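Local coordinates for thioesterase domain-containing protein (PDB 3F1T), which is of unproven function but probably hydrolyses acyl-CoA thioesters, as other hotdog-fold thioesterases do, at residues M63-T66 against C67-T71. Numbering follows the deposited sequence. Where two conformers were deposited one is given.
Sequences MDTT and CGIST
Thr-65 and Ile-69 run side by side one turn apart on helix 56-70, the central helix of the hotdog fold, around which the antiparallel sheet curls. This is the tight flank. Thr-65 CG2 lies 3.7 Å from Ile-69 CD1: with OG1 beside the backbone N (chi1 -58°) and bonded to Thr-61 O, the methyl is left anti to that N, on the side of Ile-69. Ile-69 CG1 also rests 3.3 Å from Thr-65 O, the carbonyl oxygen that accepts the hydrogen bond from Ile-69 N (2.9 Å). Leu-14 of helix 4-15 covers both side chains. Between side chains the Met-63 and Cys-67 flank is looser, though equally buried: in the conformer given, selenomethionine CE stays 4.5 Å from Cys-67 SG, although SG lies 3.2 Å from Met-63 O, and both residues pack on strand 113-121. Along the helix, the i to i+4 bonds lose straightness toward the C-terminal end, the N-H...O angle falling from 169° at Cys-67 N to Met-63 O to 137° at Ser-70 N to Thr-66 O. There side-chain hydroxyls add to the backbone bonding. Ser-70 OG donates to Cys-67 O at 2.8 Å and is also hydrogen-bonded to Thr-116 OG1 on strand 113-121; Thr-71 OG1 reaches Gly-68 O at 2.7 Å, nearly in line with its C=O bond.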
HETATM    1  N   MSE B  63      -4.394  10.957 -10.053  0.50 17.59           N
HETATM    2  CA  MSE B  63      -4.130   9.524 -10.181  0.50 18.09           C
HETATM    3  C   MSE B  63      -5.219   8.664  -9.556  0.50 17.47           C
HETATM    4  O   MSE B  63      -5.554   7.598 -10.076  0.50 18.20           O
HETATM    5  CB  MSE B  63      -2.776   9.179  -9.566  0.50 16.57           C
HETATM    6  CG  MSE B  63      -1.617   9.722 -10.357  0.50 18.76           C
HETATM    7 SE   MSE B  63      -1.671   9.245 -12.229  0.50 19.91          SE
HETATM    8  CE  MSE B  63      -2.243   7.377 -12.122  0.50  6.88           C
ATOM      9  N   ASP B  64      -5.785   9.139  -8.454  1.00 17.98           N
ATOM     10  CA  ASP B  64      -7.067   8.641  -7.973  1.00 18.27           C
ATOM     11  C   ASP B  64      -8.139   8.764  -9.036  1.00 17.36           C
ATOM     12  O   ASP B  64      -8.887   7.821  -9.270  1.00 19.84           O
ATOM     13  CB  ASP B  64      -7.511   9.367  -6.694  1.00 20.79           C
ATOM     14  CG  ASP B  64      -8.763   8.763  -6.094  1.00 19.60           C
ATOM     15  OD1 ASP B  64      -9.016   7.559  -6.301  1.00 26.04           O
ATOM     16  OD2 ASP B  64      -9.543   9.507  -5.487  1.00 29.32           O
ATOM     17  N   THR B  65      -8.269   9.957  -9.624  1.00 20.67           N
ATOM     18  CA  THR B  65      -9.258  10.215 -10.690  1.00 18.40           C
ATOM     19  C   THR B  65      -9.020   9.374 -11.946  1.00 19.02           C
ATOM     20  O   THR B  65      -9.946   8.787 -12.504  1.00 19.96           O
ATOM     21  CB  THR B  65      -9.247  11.688 -11.115  1.00 19.03           C
ATOM     22  OG1 THR B  65      -9.518  12.515  -9.978  1.00 23.19           O
ATOM     23  CG2 THR B  65     -10.291  11.951 -12.200  1.00 21.12           C
ATOM     24  N   THR B  66      -7.781   9.335 -12.406  1.00 18.80           N
ATOM     25  CA  THR B  66      -7.436   8.501 -13.550  1.00 18.82           C
ATOM     26  C   THR B  66      -7.832   7.033 -13.353  1.00 17.25           C
ATOM     27  O   THR B  66      -8.379   6.412 -14.263  1.00 18.89           O
ATOM     28  CB  THR B  66      -5.927   8.629 -13.906  1.00 17.74           C
ATOM     29  OG1 THR B  66      -5.644   9.976 -14.290  1.00 21.37           O
ATOM     30  CG2 THR B  66      -5.566   7.727 -15.061  1.00 15.46           C
ATOM     31  N   CYS B  67      -7.399   6.420 -12.251  1.00 18.77           N
ATOM     32  CA  CYS B  67      -7.781   5.030 -11.948  1.00 17.19           C
ATOM     33  C   CYS B  67      -9.295   4.829 -11.867  1.00 18.58           C
ATOM     34  O   CYS B  67      -9.848   3.887 -12.434  1.00 17.12           O
ATOM     35  CB  CYS B  67      -7.134   4.561 -10.644  1.00 20.04           C
ATOM     36  SG  CYS B  67      -5.327   4.458 -10.691  1.00 18.27           S
ATOM     37  N   GLY B  68      -9.970   5.703 -11.130  1.00 19.71           N
ATOM     38  CA  GLY B  68     -11.430   5.643 -11.062  1.00 19.40           C
ATOM     39  C   GLY B  68     -12.060   5.638 -12.438  1.00 20.33           C
ATOM     40  O   GLY B  68     -12.930   4.800 -12.748  1.00 21.41           O
ATOM     41  N   ILE B  69     -11.633   6.567 -13.288  1.00 18.26           N
ATOM     42  CA  ILE B  69     -12.319   6.741 -14.559  1.00 18.54           C
ATOM     43  C   ILE B  69     -11.956   5.660 -15.572  1.00 18.52           C
ATOM     44  O   ILE B  69     -12.699   5.394 -16.515  1.00 20.51           O
ATOM     45  CB  ILE B  69     -12.070   8.142 -15.131  1.00 19.68           C
ATOM     46  CG1 ILE B  69     -12.735   9.193 -14.239  1.00 14.82           C
ATOM     47  CG2 ILE B  69     -12.623   8.243 -16.540  1.00 15.38           C
ATOM     48  CD1 ILE B  69     -12.606  10.610 -14.779  1.00 17.31           C
ATOM     49  N   SER B  70     -10.807   5.032 -15.375  1.00 17.86           N
ATOM     50  CA  SER B  70     -10.357   3.970 -16.270  1.00 18.17           C
ATOM     51  C   SER B  70     -11.243   2.738 -16.200  1.00 18.95           C
ATOM     52  O   SER B  70     -11.234   1.914 -17.116  1.00 18.67           O
ATOM     53  CB  SER B  70      -8.903   3.589 -15.973  1.00 16.46           C
ATOM     54  OG  SER B  70      -8.819   2.773 -14.821  1.00 17.90           O
ATOM     55  N   THR B  71     -12.115   2.684 -15.197  1.00 20.43           N
ATOM     56  CA  THR B  71     -13.129   1.630 -15.141  1.00 19.63           C
ATOM     57  C   THR B  71     -14.066   1.684 -16.343  1.00 20.84           C
ATOM     58  O   THR B  71     -14.696   0.684 -16.669  1.00 21.33           O
ATOM     59  CB  THR B  71     -13.973   1.700 -13.847  1.00 17.29           C
ATOM     60  OG1 THR B  71     -14.641   2.965 -13.776  1.00 22.22           O
ATOM     61  CG2 THR B  71     -13.094   1.551 -12.629  1.00 17.59           C
TER